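LbaCas13a H328A (C2c2) (Lachnospiraceae bacterium NK4A179, PDB 5WLH) probably processes pre-crRNA and, once guided by the bound crRNA, recognises target RNA and cleaves RNA with its HEPN nuclease domains. Local coordinates at residues Q516-D521 and S525-L530; N547-F552 and D587-L592; T593-V598 and W906-R911; N1247-F1252 and L1263-E1268. One frame throughout, in Å; residues are numbered along the deposited sequence.

Interaction 1: residues Q516-D521 and S525-L530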
loop_
_atom_site.group_PDB
_atom_site.type_symbol
_atom_site.label_atom_id
_atom_site.label_comp_id
_atom_site.label_asym_id
_atom_site.label_seq_id
_atom_site.Cartn_x
_atom_site.Cartn_y
_atom_site.Cartn_z
ATOM N N GLN A 516 12.572 -18.138 20.349
ATOM C CA GLN A 516 12.705 -19.096 21.433
ATOM C C GLN A 516 13.978 -19.925 21.364
ATOM O O GLN A 516 14.216 -20.733 22.265
ATOM C CB GLN A 516 11.506 -20.041 21.454
ATOM C CG GLN A 516 10.210 -19.416 21.880
ATOM C CD GLN A 516 9.183 -20.480 22.146
ATOM O OE1 GLN A 516 9.182 -21.098 23.208
ATOM N NE2 GLN A 516 8.330 -20.739 21.163
ATOM N N THR A 517 14.791 -19.775 20.321
ATOM C CA THR A 517 16.016 -20.557 20.223
ATOM C C THR A 517 17.251 -19.793 20.663
ATOM O O THR A 517 18.194 -20.408 21.171
ATOM C CB THR A 517 16.238 -21.051 18.789
ATOM O OG1 THR A 517 16.230 -19.931 17.897
ATOM C CG2 THR A 517 15.161 -22.049 18.375
ATOM N N VAL A 518 17.286 -18.471 20.481
ATOM C CA VAL A 518 18.484 -17.696 20.770
ATOM C C VAL A 518 18.121 -16.434 21.540
ATOM O O VAL A 518 16.988 -15.946 21.504
ATOM C CB VAL A 518 19.279 -17.321 19.490
ATOM C CG1 VAL A 518 19.758 -18.565 18.766
ATOM C CG2 VAL A 518 18.430 -16.422 18.568
ATOM N N GLU A 519 19.110 -15.910 22.251
ATOM C CA GLU A 519 19.031 -14.581 22.837
ATOM C C GLU A 519 20.124 -13.760 22.174
ATOM O O GLU A 519 21.316 -13.982 22.419
ATOM C CB GLU A 519 19.187 -14.619 24.358
ATOM C CG GLU A 519 18.746 -13.337 25.042
ATOM C CD GLU A 519 19.067 -13.315 26.528
ATOM O OE1 GLU A 519 18.980 -14.386 27.176
ATOM O OE2 GLU A 519 19.402 -12.222 27.045
ATOM N N LEU A 520 19.723 -12.858 21.287
ATOM C CA LEU A 520 20.682 -12.021 20.591
ATOM C C LEU A 520 21.087 -10.854 21.482
ATOM O O LEU A 520 20.454 -10.570 22.497
ATOM C CB LEU A 520 20.083 -11.521 19.273
ATOM C CG LEU A 520 19.503 -12.650 18.417
ATOM C CD1 LEU A 520 18.791 -12.160 17.145
ATOM C CD2 LEU A 520 20.635 -13.626 18.051
ATOM N N ASP A 521 22.154 -10.177 21.094
ATOM C CA ASP A 521 22.525 -8.924 21.742
ATOM C C ASP A 521 22.588 -7.827 20.692
ATOM O O ASP A 521 22.399 -8.071 19.496
ATOM C CB ASP A 521 23.851 -9.046 22.503
ATOM C CG ASP A 521 24.967 -9.632 21.660
ATOM O OD1 ASP A 521 25.028 -9.349 20.444
ATOM O OD2 ASP A 521 25.799 -10.373 22.227
ATOM N N SER A 525 22.465 -8.760 16.398
ATOM C CA SER A 525 21.013 -8.645 16.485
ATOM C C SER A 525 20.288 -9.278 15.305
ATOM O O SER A 525 19.056 -9.302 15.300
ATOM C CB SER A 525 20.607 -7.169 16.598
ATOM O OG SER A 525 21.323 -6.381 15.664
ATOM N N ASP A 526 21.006 -9.782 14.310
ATOM C CA ASP A 526 20.381 -10.389 13.139
ATOM C C ASP A 526 20.564 -11.898 13.251
ATOM O O ASP A 526 21.643 -12.426 12.972
ATOM C CB ASP A 526 20.966 -9.819 11.851
ATOM C CG ASP A 526 20.187 -10.255 10.605
ATOM O OD1 ASP A 526 19.322 -11.152 10.714
ATOM O OD2 ASP A 526 20.451 -9.694 9.525
ATOM N N PHE A 527 19.489 -12.587 13.654
ATOM C CA PHE A 527 19.501 -14.044 13.750
ATOM C C PHE A 527 20.049 -14.705 12.493
ATOM O O PHE A 527 20.834 -15.662 12.572
ATOM C CB PHE A 527 18.079 -14.542 14.018
ATOM C CG PHE A 527 17.944 -16.030 13.950
ATOM C CD1 PHE A 527 18.653 -16.835 14.826
ATOM C CD2 PHE A 527 17.111 -16.626 13.021
ATOM C CE1 PHE A 527 18.536 -18.199 14.778
ATOM C CE2 PHE A 527 16.987 -18.005 12.967
ATOM C CZ PHE A 527 17.708 -18.794 13.847
ATOM N N LEU A 528 19.631 -14.225 11.318
ATOM C CA LEU A 528 20.016 -14.875 10.072
ATOM C C LEU A 528 21.506 -14.772 9.779
ATOM O O LEU A 528 22.012 -15.531 8.955
ATOM C CB LEU A 528 19.250 -14.274 8.900
ATOM C CG LEU A 528 17.752 -14.529 8.967
ATOM C CD1 LEU A 528 17.067 -14.022 7.666
ATOM C CD2 LEU A 528 17.471 -16.004 9.202
ATOM N N LEU A 529 22.210 -13.856 10.411
ATOM C CA LEU A 529 23.631 -13.716 10.148
ATOM C C LEU A 529 24.495 -14.457 11.159
ATOM O O LEU A 529 25.727 -14.411 11.047
ATOM C CB LEU A 529 24.011 -12.234 10.100
ATOM C CG LEU A 529 23.338 -11.513 8.921
ATOM C CD1 LEU A 529 23.880 -10.118 8.785
ATOM C CD2 LEU A 529 23.497 -12.326 7.605
ATOM N N LEU A 530 23.891 -15.155 12.120
ATOM C CA LEU A 530 24.686 -15.990 13.015
ATOM C C LEU A 530 25.355 -17.101 12.221
ATOM O O LEU A 530 24.836 -17.563 11.203
ATOM C CB LEU A 530 23.828 -16.576 14.139
ATOM C CG LEU A 530 23.161 -15.584 15.107
ATOM C CD1 LEU A 530 22.507 -16.320 16.269
ATOM C CD2 LEU A 530 24.131 -14.512 15.612
#
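The ring of Phe-527 is approached obliquely from segment 516-521: Val-518 CG2 comes to 3.8 Å from Phe-527 CD1, and Thr-517 OG1, hydrogen-bonded to Leu-513 O, stands farther off, beside Phe-527 CE1. Val-518 and Phe-527 cross at about a right angle, the CG2 methyl being the branch nearest the ring. With CG anti to the backbone N (chi1 172°), Phe-527 also rests against Leu-513, Leu-592 and Lys-596. Leu-520 fills the bend where the chain turns back on itself after helix 486-517. Its two methyls divide the work. CD1 lies 3.4 Å from Ser-525 O and 4.0 Å from Phe-527 CB, whereas CD2 meets Leu-530 CD1 at 3.7 Å. Beyond it, Asp-526 makes an Asx turn: Leu-528 N reaches Asp-526 OD1 at 3.1 Å from above the carboxylate plane. Asp-526 OD2 forms a salt bridge with Arg-603, the first residue of an R-X4-H sequence like that of HEPN nucleases. Between the segments themselves apolar carbons make the contact, which suggests that packing and the exclusion of water, more than directional bonds, hold these segments together, while polar bonds run within one segment or to residues outside.

Interaction 2: residues N547-F552 and D587-L592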
loop_
_atom_site.group_PDB
_atom_site.type_symbol
_atom_site.label_atom_id
_atom_site.label_comp_id
_atom_site.label_asym_id
_atom_site.label_seq_id
_atom_site.Cartn_x
_atom_site.Cartn_y
_atom_site.Cartn_z
ATOM N N ASN A 547 30.120 -14.217 16.532
ATOM C CA ASN A 547 28.802 -14.453 15.953
ATOM C C ASN A 547 28.497 -15.939 15.771
ATOM O O ASN A 547 27.568 -16.298 15.040
ATOM C CB ASN A 547 28.657 -13.700 14.625
ATOM C CG ASN A 547 29.767 -14.002 13.634
ATOM O OD1 ASN A 547 30.629 -14.853 13.866
ATOM N ND2 ASN A 547 29.746 -13.293 12.508
ATOM N N ASN A 548 29.260 -16.809 16.425
ATOM C CA ASN A 548 28.983 -18.239 16.382
ATOM C C ASN A 548 27.663 -18.515 17.092
ATOM O O ASN A 548 27.420 -18.000 18.188
ATOM C CB ASN A 548 30.145 -19.006 17.034
ATOM C CG ASN A 548 30.006 -20.513 16.924
ATOM O OD1 ASN A 548 28.976 -21.083 17.293
ATOM N ND2 ASN A 548 31.058 -21.175 16.431
ATOM N N ILE A 549 26.805 -19.317 16.454
ATOM C CA ILE A 549 25.451 -19.537 16.969
ATOM C C ILE A 549 25.483 -20.098 18.384
ATOM O O ILE A 549 24.595 -19.802 19.192
ATOM C CB ILE A 549 24.646 -20.442 16.009
ATOM C CG1 ILE A 549 23.178 -20.518 16.451
ATOM C CG2 ILE A 549 25.241 -21.843 15.915
ATOM C CD1 ILE A 549 22.204 -20.317 15.325
ATOM N N LEU A 550 26.523 -20.869 18.728
ATOM C CA LEU A 550 26.612 -21.435 20.075
ATOM C C LEU A 550 26.577 -20.363 21.157
ATOM O O LEU A 550 26.079 -20.615 22.258
ATOM C CB LEU A 550 27.888 -22.270 20.219
ATOM C CG LEU A 550 27.949 -23.489 19.304
ATOM C CD1 LEU A 550 29.375 -24.052 19.270
ATOM C CD2 LEU A 550 26.942 -24.542 19.752
ATOM N N ASN A 551 27.090 -19.167 20.870
ATOM C CA ASN A 551 27.142 -18.106 21.868
ATOM C C ASN A 551 25.774 -17.551 22.226
ATOM O O ASN A 551 25.677 -16.768 23.175
ATOM C CB ASN A 551 28.010 -16.952 21.377
ATOM C CG ASN A 551 29.456 -17.350 21.197
ATOM O OD1 ASN A 551 29.986 -18.127 21.980
ATOM N ND2 ASN A 551 30.100 -16.821 20.161
ATOM N N PHE A 552 24.728 -17.915 21.489
ATOM C CA PHE A 552 23.434 -17.273 21.645
ATOM C C PHE A 552 22.316 -18.242 21.981
ATOM O O PHE A 552 21.197 -17.790 22.271
ATOM C CB PHE A 552 23.099 -16.478 20.368
ATOM C CG PHE A 552 24.164 -15.480 20.010
ATOM C CD1 PHE A 552 24.220 -14.256 20.654
ATOM C CD2 PHE A 552 25.143 -15.786 19.087
ATOM C CE1 PHE A 552 25.211 -13.344 20.351
ATOM C CE2 PHE A 552 26.147 -14.880 18.786
ATOM C CZ PHE A 552 26.181 -13.658 19.418
ATOM N N ASP A 587 24.140 -32.188 14.895
ATOM C CA ASP A 587 23.184 -32.316 15.993
ATOM C C ASP A 587 22.072 -31.281 15.808
ATOM O O ASP A 587 21.847 -30.749 14.714
ATOM C CB ASP A 587 23.890 -32.173 17.351
ATOM C CG ASP A 587 24.553 -30.811 17.543
ATOM O OD1 ASP A 587 24.305 -29.871 16.758
ATOM O OD2 ASP A 587 25.345 -30.675 18.498
ATOM N N ASP A 588 21.378 -30.956 16.900
ATOM C CA ASP A 588 20.232 -30.058 16.800
ATOM C C ASP A 588 20.645 -28.617 16.525
ATOM O O ASP A 588 19.828 -27.840 16.026
ATOM C CB ASP A 588 19.389 -30.160 18.069
ATOM C CG ASP A 588 18.683 -31.504 18.178
ATOM O OD1 ASP A 588 18.168 -31.996 17.147
ATOM O OD2 ASP A 588 18.639 -32.073 19.291
ATOM N N VAL A 589 21.895 -28.252 16.816
ATOM C CA VAL A 589 22.395 -26.936 16.432
ATOM C C VAL A 589 22.508 -26.826 14.915
ATOM O O VAL A 589 22.232 -25.770 14.334
ATOM C CB VAL A 589 23.740 -26.654 17.123
ATOM C CG1 VAL A 589 24.290 -25.337 16.664
ATOM C CG2 VAL A 589 23.563 -26.659 18.643
ATOM N N ASP A 590 22.908 -27.908 14.246
ATOM C CA ASP A 590 22.932 -27.890 12.787
ATOM C C ASP A 590 21.523 -27.899 12.217
ATOM O O ASP A 590 21.286 -27.360 11.129
ATOM C CB ASP A 590 23.730 -29.078 12.259
ATOM C CG ASP A 590 25.117 -29.156 12.873
ATOM O OD1 ASP A 590 26.013 -28.408 12.424
ATOM O OD2 ASP A 590 25.296 -29.948 13.820
ATOM N N PHE A 591 20.587 -28.516 12.936
ATOM C CA PHE A 591 19.177 -28.431 12.575
ATOM C C PHE A 591 18.708 -26.979 12.573
ATOM O O PHE A 591 18.145 -26.501 11.578
ATOM C CB PHE A 591 18.354 -29.271 13.552
ATOM C CG PHE A 591 16.901 -29.400 13.188
ATOM C CD1 PHE A 591 16.468 -29.193 11.891
ATOM C CD2 PHE A 591 15.969 -29.748 14.155
ATOM C CE1 PHE A 591 15.128 -29.319 11.562
ATOM C CE2 PHE A 591 14.622 -29.880 13.833
ATOM C CZ PHE A 591 14.204 -29.657 12.529
ATOM N N LEU A 592 18.958 -26.261 13.673
ATOM C CA LEU A 592 18.639 -24.834 13.742
ATOM C C LEU A 592 19.338 -24.052 12.639
ATOM O O LEU A 592 18.741 -23.164 12.011
ATOM C CB LEU A 592 19.039 -24.280 15.109
ATOM C CG LEU A 592 18.861 -22.774 15.289
ATOM C CD1 LEU A 592 17.372 -22.467 15.135
ATOM C CD2 LEU A 592 19.375 -22.328 16.648
#
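Ile-549 and Leu-550, in a short 3-10 turn, pack on Val-589 and Leu-592 at the beginning of helix 588-602, which opens with a capping box. From Ile-549 CB, which is directed at the helix, the side chain splits. The CG2 branch ends against Val-589 CG1 at 3.7 Å, the two side chains sliding past each other in opposite directions. The other branch leaves through CG1, anti to the backbone N, and a second torsion of 133°, well off a staggered value, carries CD1 to the next turn of the helix. There it touches Leu-592 CD2 at 3.7 Å and Leu-592 CG at 4.1 Å. Leu-550 arrives across Val-589 at about a right angle, its CD2 being 4.1 Å from Val-589 CG2. Leu-559 lies against both Val-589 and Leu-592, so the helix side of the patch is shared with helix 559-564. Each partner has its own polar brace. An Asx turn sets the 3-10 turn, Leu-550 N reaching Asn-548 OD1 at 2.8 Å in the carbonyl plane. At the helix start, Asp-587 OD1 accepts from Val-589 N at 2.9 Å, met from above the carboxylate plane, and, weakly, from Asp-590 N. Asp-590 OD2, salt-bridged to Lys-533, completes the box: its anti lone pair takes Asp-587 N at 2.7 Å, with an N-H...O angle of 162°.

Interaction 3: residues T593-V598 and W906-R911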
loop_
_atom_site.group_PDB
_atom_site.type_symbol
_atom_site.label_atom_id
_atom_site.label_comp_id
_atom_site.label_asym_id
_atom_site.label_seq_id
_atom_site.Cartn_x
_atom_site.Cartn_y
_atom_site.Cartn_z
ATOM N N THR A 593 20.608 -24.375 12.387
ATOM C CA THR A 593 21.390 -23.658 11.392
ATOM C C THR A 593 20.847 -23.894 9.992
ATOM O O THR A 593 20.834 -22.980 9.157
ATOM C CB THR A 593 22.862 -24.086 11.491
ATOM O OG1 THR A 593 23.457 -23.439 12.617
ATOM C CG2 THR A 593 23.629 -23.698 10.233
ATOM N N ASP A 594 20.368 -25.104 9.721
ATOM C CA ASP A 594 19.823 -25.372 8.399
ATOM C C ASP A 594 18.527 -24.600 8.167
ATOM O O ASP A 594 18.332 -24.018 7.096
ATOM C CB ASP A 594 19.614 -26.865 8.218
ATOM C CG ASP A 594 20.841 -27.546 7.642
ATOM O OD1 ASP A 594 21.862 -26.863 7.389
ATOM O OD2 ASP A 594 20.776 -28.761 7.435
ATOM N N LEU A 595 17.639 -24.575 9.159
ATOM C CA LEU A 595 16.417 -23.784 9.023
ATOM C C LEU A 595 16.729 -22.300 8.858
ATOM O O LEU A 595 16.111 -21.614 8.031
ATOM C CB LEU A 595 15.523 -24.005 10.240
ATOM C CG LEU A 595 14.955 -25.417 10.372
ATOM C CD1 LEU A 595 14.217 -25.490 11.695
ATOM C CD2 LEU A 595 14.030 -25.777 9.220
ATOM N N LYS A 596 17.676 -21.789 9.648
ATOM C CA LYS A 596 18.152 -20.422 9.490
ATOM C C LYS A 596 18.672 -20.179 8.079
ATOM O O LYS A 596 18.405 -19.130 7.488
ATOM C CB LYS A 596 19.254 -20.142 10.516
ATOM C CG LYS A 596 19.875 -18.766 10.436
ATOM C CD LYS A 596 21.132 -18.682 11.301
ATOM C CE LYS A 596 22.311 -19.428 10.684
ATOM N NZ LYS A 596 22.882 -18.770 9.464
ATOM N N ASP A 597 19.422 -21.140 7.527
ATOM C CA ASP A 597 19.951 -21.001 6.174
ATOM C C ASP A 597 18.848 -21.008 5.120
ATOM O O ASP A 597 18.967 -20.324 4.101
ATOM C CB ASP A 597 20.927 -22.132 5.863
ATOM C CG ASP A 597 22.242 -21.985 6.580
ATOM O OD1 ASP A 597 22.509 -20.894 7.127
ATOM O OD2 ASP A 597 23.008 -22.977 6.601
ATOM N N VAL A 598 17.811 -21.835 5.294
ATOM C CA VAL A 598 16.705 -21.792 4.343
ATOM C C VAL A 598 16.106 -20.399 4.309
ATOM O O VAL A 598 15.904 -19.816 3.238
ATOM C CB VAL A 598 15.627 -22.832 4.687
ATOM C CG1 VAL A 598 14.492 -22.703 3.676
ATOM C CG2 VAL A 598 16.213 -24.233 4.666
ATOM N N TRP A 906 9.921 -21.492 0.252
ATOM C CA TRP A 906 8.544 -21.057 0.492
ATOM C C TRP A 906 7.940 -21.823 1.653
ATOM O O TRP A 906 7.195 -21.267 2.466
ATOM C CB TRP A 906 7.685 -21.262 -0.754
ATOM C CG TRP A 906 7.974 -20.296 -1.819
ATOM C CD1 TRP A 906 8.748 -20.505 -2.924
ATOM C CD2 TRP A 906 7.510 -18.945 -1.900
ATOM N NE1 TRP A 906 8.790 -19.365 -3.693
ATOM C CE2 TRP A 906 8.033 -18.395 -3.089
ATOM C CE3 TRP A 906 6.699 -18.149 -1.086
ATOM C CZ2 TRP A 906 7.783 -17.082 -3.478
ATOM C CZ3 TRP A 906 6.441 -16.848 -1.480
ATOM C CH2 TRP A 906 6.981 -16.328 -2.665
ATOM N N TYR A 907 8.242 -23.114 1.726
ATOM C CA TYR A 907 7.778 -23.941 2.824
ATOM C C TYR A 907 8.245 -23.406 4.166
ATOM O O TYR A 907 7.425 -23.086 5.035
ATOM C CB TYR A 907 8.272 -25.368 2.614
ATOM C CG TYR A 907 8.013 -26.282 3.779
ATOM C CD1 TYR A 907 6.781 -26.289 4.433
ATOM C CD2 TYR A 907 8.995 -27.177 4.201
ATOM C CE1 TYR A 907 6.551 -27.149 5.505
ATOM C CE2 TYR A 907 8.776 -28.034 5.254
ATOM C CZ TYR A 907 7.550 -28.032 5.899
ATOM O OH TYR A 907 7.336 -28.901 6.952
ATOM N N ILE A 908 9.562 -23.331 4.369
ATOM C CA ILE A 908 10.069 -22.963 5.689
ATOM C C ILE A 908 9.676 -21.532 6.046
ATOM O O ILE A 908 9.289 -21.255 7.183
ATOM C CB ILE A 908 11.590 -23.173 5.760
ATOM C CG1 ILE A 908 11.905 -24.670 5.624
ATOM C CG2 ILE A 908 12.164 -22.617 7.070
ATOM C CD1 ILE A 908 11.245 -25.531 6.743
ATOM N N VAL A 909 9.768 -20.597 5.095
ATOM C CA VAL A 909 9.424 -19.214 5.428
ATOM C C VAL A 909 7.955 -19.113 5.829
ATOM O O VAL A 909 7.629 -18.556 6.883
ATOM C CB VAL A 909 9.776 -18.262 4.271
ATOM C CG1 VAL A 909 9.158 -16.875 4.506
ATOM C CG2 VAL A 909 11.278 -18.119 4.182
ATOM N N SER A 910 7.050 -19.678 5.022
ATOM C CA SER A 910 5.631 -19.550 5.361
ATOM C C SER A 910 5.298 -20.341 6.616
ATOM O O SER A 910 4.439 -19.926 7.405
ATOM C CB SER A 910 4.747 -20.009 4.202
ATOM O OG SER A 910 4.863 -21.404 3.976
ATOM N N ARG A 911 6.001 -21.452 6.833
ATOM C CA ARG A 911 5.675 -22.325 7.952
ATOM C C ARG A 911 5.976 -21.666 9.290
ATOM O O ARG A 911 5.350 -22.009 10.296
ATOM C CB ARG A 911 6.445 -23.646 7.818
ATOM C CG ARG A 911 5.987 -24.731 8.782
ATOM C CD ARG A 911 4.570 -25.182 8.517
ATOM N NE ARG A 911 4.218 -26.275 9.425
ATOM C CZ ARG A 911 3.686 -26.112 10.637
ATOM N NH1 ARG A 911 3.407 -24.899 11.108
ATOM N NH2 ARG A 911 3.423 -27.174 11.380
#
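Val-598 holds CG1 anti to its own nitrogen (chi1 179°), and this extends that methyl onto the flank of Ile-908. Ile-908 places CG1 beside the backbone N (chi1 -65°), and a second torsion of -60° bends CD1 round to Leu-595. Val-598 CG1 settles close to the root of the isoleucine, 3.6 Å from Ile-908 CB and 3.8 Å from Ile-908 CG1, with Ile-908 CG2 a little farther away. At the other end of the side chain, Ile-908 CD1 meets Leu-595 CD2 at 3.7 Å. Ile-908 crosses both partners at about a right angle, and it also touches Ile-599, so one side chain packs against three positions spaced over a single turn of helix 588-602. This is helix-on-helix packing between parts of the chain more than 300 residues apart, consistent with the HEPN1 domain of Cas13a, which is split in sequence. An R-X4-H sequence follows directly after helix 588-602. Away from the interface, Lys-596 NZ makes a salt bridge to Asp-597 OD1 at 3.2 Å and also donates to Leu-530 O, giving a buried amine both a charged and a neutral partner. On the partner helix Trp-906 O accepts twice, from Ser-910 N at 3.0 Å and Ser-910 OG at 2.8 Å, the two donors lying on opposite faces of the carbonyl plane.

Interaction 4: residues N1247-F1252 and L1263-E1268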
loop_
_atom_site.group_PDB
_atom_site.type_symbol
_atom_site.label_atom_id
_atom_site.label_comp_id
_atom_site.label_asym_id
_atom_site.label_seq_id
_atom_site.Cartn_x
_atom_site.Cartn_y
_atom_site.Cartn_z
ATOM N N ASN A 1247 18.050 -1.184 10.746
ATOM C CA ASN A 1247 18.413 -2.354 11.535
ATOM C C ASN A 1247 17.523 -2.479 12.753
ATOM O O ASN A 1247 17.119 -3.588 13.120
ATOM C CB ASN A 1247 19.878 -2.275 11.959
ATOM C CG ASN A 1247 20.840 -2.533 10.813
ATOM O OD1 ASN A 1247 20.484 -3.124 9.789
ATOM N ND2 ASN A 1247 22.079 -2.104 10.993
ATOM N N TYR A 1248 17.219 -1.350 13.401
ATOM C CA TYR A 1248 16.354 -1.381 14.568
ATOM C C TYR A 1248 15.040 -2.063 14.233
ATOM O O TYR A 1248 14.579 -2.950 14.955
ATOM C CB TYR A 1248 16.119 0.042 15.065
ATOM C CG TYR A 1248 15.357 0.125 16.359
ATOM C CD1 TYR A 1248 16.018 0.118 17.576
ATOM C CD2 TYR A 1248 13.971 0.205 16.364
ATOM C CE1 TYR A 1248 15.325 0.196 18.755
ATOM C CE2 TYR A 1248 13.271 0.273 17.537
ATOM C CZ TYR A 1248 13.954 0.267 18.736
ATOM O OH TYR A 1248 13.250 0.339 19.921
ATOM N N ILE A 1249 14.431 -1.666 13.115
ATOM C CA ILE A 1249 13.160 -2.253 12.704
ATOM C C ILE A 1249 13.349 -3.720 12.329
ATOM O O ILE A 1249 12.670 -4.613 12.854
ATOM C CB ILE A 1249 12.574 -1.462 11.524
ATOM C CG1 ILE A 1249 12.227 -0.033 11.960
ATOM C CG2 ILE A 1249 11.364 -2.183 10.957
ATOM C CD1 ILE A 1249 12.095 0.907 10.766
ATOM N N GLU A 1250 14.254 -3.982 11.385
ATOM C CA GLU A 1250 14.304 -5.322 10.812
ATOM C C GLU A 1250 14.825 -6.348 11.805
ATOM O O GLU A 1250 14.522 -7.543 11.679
ATOM C CB GLU A 1250 15.149 -5.353 9.543
ATOM C CG GLU A 1250 14.962 -6.681 8.808
ATOM C CD GLU A 1250 15.305 -6.612 7.345
ATOM O OE1 GLU A 1250 15.789 -5.554 6.906
ATOM O OE2 GLU A 1250 15.073 -7.618 6.635
ATOM N N HIS A 1251 15.620 -5.921 12.773
ATOM C CA HIS A 1251 16.073 -6.818 13.819
ATOM C C HIS A 1251 15.136 -6.856 15.007
ATOM O O HIS A 1251 15.488 -7.458 16.029
ATOM C CB HIS A 1251 17.472 -6.430 14.294
ATOM C CG HIS A 1251 18.473 -6.394 13.190
ATOM N ND1 HIS A 1251 19.616 -5.629 13.247
ATOM C CD2 HIS A 1251 18.496 -7.027 11.994
ATOM C CE1 HIS A 1251 20.305 -5.795 12.131
ATOM N NE2 HIS A 1251 19.644 -6.635 11.353
ATOM N N PHE A 1252 13.962 -6.222 14.909
ATOM C CA PHE A 1252 12.937 -6.349 15.929
ATOM C C PHE A 1252 13.447 -5.865 17.289
ATOM O O PHE A 1252 13.051 -6.398 18.326
ATOM C CB PHE A 1252 12.427 -7.800 16.007
ATOM C CG PHE A 1252 11.565 -8.202 14.814
ATOM C CD1 PHE A 1252 12.141 -8.440 13.562
ATOM C CD2 PHE A 1252 10.191 -8.297 14.937
ATOM C CE1 PHE A 1252 11.351 -8.788 12.462
ATOM C CE2 PHE A 1252 9.384 -8.646 13.835
ATOM C CZ PHE A 1252 9.963 -8.887 12.603
ATOM N N LEU A 1263 4.882 5.076 17.407
ATOM C CA LEU A 1263 4.740 6.434 16.893
ATOM C C LEU A 1263 6.089 7.084 16.659
ATOM O O LEU A 1263 6.262 7.841 15.700
ATOM C CB LEU A 1263 3.918 7.292 17.852
ATOM C CG LEU A 1263 2.413 7.112 17.698
ATOM C CD1 LEU A 1263 1.745 7.913 18.794
ATOM C CD2 LEU A 1263 1.925 7.595 16.331
ATOM N N GLY A 1264 7.056 6.817 17.537
ATOM C CA GLY A 1264 8.369 7.412 17.360
ATOM C C GLY A 1264 9.100 6.850 16.155
ATOM O O GLY A 1264 9.839 7.567 15.478
ATOM N N ILE A 1265 8.924 5.557 15.893
ATOM C CA ILE A 1265 9.553 4.953 14.722
ATOM C C ILE A 1265 8.895 5.471 13.454
ATOM O O ILE A 1265 9.577 5.898 12.515
ATOM C CB ILE A 1265 9.490 3.423 14.808
ATOM C CG1 ILE A 1265 10.353 2.914 15.966
ATOM C CG2 ILE A 1265 9.993 2.790 13.479
ATOM C CD1 ILE A 1265 9.885 1.565 16.529
ATOM N N TYR A 1266 7.556 5.457 13.417
ATOM C CA TYR A 1266 6.851 6.029 12.276
ATOM C C TYR A 1266 7.222 7.496 12.103
ATOM O O TYR A 1266 7.373 7.981 10.974
ATOM C CB TYR A 1266 5.339 5.854 12.456
ATOM C CG TYR A 1266 4.847 4.529 11.922
ATOM C CD1 TYR A 1266 5.089 3.348 12.612
ATOM C CD2 TYR A 1266 4.175 4.464 10.697
ATOM C CE1 TYR A 1266 4.657 2.115 12.100
ATOM C CE2 TYR A 1266 3.742 3.251 10.182
ATOM C CZ TYR A 1266 4.006 2.088 10.872
ATOM O OH TYR A 1266 3.589 0.885 10.354
ATOM N N SER A 1267 7.416 8.211 13.216
ATOM C CA SER A 1267 7.823 9.610 13.122
ATOM C C SER A 1267 9.179 9.732 12.450
ATOM O O SER A 1267 9.394 10.637 11.636
ATOM C CB SER A 1267 7.901 10.263 14.514
ATOM O OG SER A 1267 6.634 10.367 15.105
ATOM N N GLU A 1268 10.115 8.847 12.795
ATOM C CA GLU A 1268 11.442 8.985 12.215
ATOM C C GLU A 1268 11.453 8.548 10.756
ATOM O O GLU A 1268 12.194 9.121 9.947
ATOM C CB GLU A 1268 12.478 8.208 13.025
ATOM C CG GLU A 1268 13.881 8.465 12.477
ATOM C CD GLU A 1268 14.970 7.798 13.281
ATOM O OE1 GLU A 1268 16.139 7.922 12.868
ATOM O OE2 GLU A 1268 14.659 7.151 14.304
#
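Leu-1263 O, on the helix whose Ile-1265 meets Tyr-1248 and Ile-1249, is gripped by two donors of one residue. Ser-1267 N reaches it at 2.8 Å and Ser-1267 OG at 2.6 Å, from opposite faces of the carbonyl plane, the hydroxyl standing 36° out of it. The same hydroxyl accepts from Ile-1328 N, tying helix 1262-1273 to strand 1321-1330. Across the contact Ile-1265 uses two methyls for two neighbours. Its CD1 lies at the edge of the Tyr-1248 ring, near the ring plane and 3.8 Å from Tyr-1248 CE2. Its CG2, anti to the backbone N, sits alongside Ile-1249, at 3.9 Å from both Ile-1249 CG1 and Ile-1249 CD1. Tyr-1248 and Ile-1249 belong to the sequence RNYIEH, which fits the R-X4-H motif of HEPN nucleases and runs from Arg-1246 to His-1251; the contact thus packs the buried side of a probable active-site helix. The phenol has two further partners: Tyr-1248 OH is hydrogen-bonded to Asp-1259 OD1, and the ring makes a cation-pi contact with Arg-1260. Ile-1249 also touches Leu-1122 and Ile-1126 of the long helix 1106-1145. A Schellman motif ends helix 1239-1250: His-1251 is the first residue to leave helical angles, and Phe-1252, the C-prime residue with phi 60°, donates its N to Ile-1249 O at 2.9 Å, while Arg-1253 N turns back to Tyr-1248 O.

In the fold
Interactions 1, 2 and 3 cluster around helix 588-602: centres of 1 and 2 lie about 10 Å apart, and that of 3 about 15 Å from each. Glu-519 N probably bonds Phe-552 O (2.8 Å) between 1 and 2, and Phe-527 O lies 3.3 Å from Lys-596 CD between 1 and 3. Interaction 4 stands farther away, its centre about 18 Å from that of 1, yet they touch: Ser-525 OG is 3.1 Å from His-1251 ND1. Asp-526, paired with Arg-603, also touches His-1251, so interaction 1 adjoins both R-X4-H sequences, which probably form the composite HEPN nuclease site. From the bound RNA, nearest atoms of 4, 1 and 2 lie about 7, 17 and 21 Å.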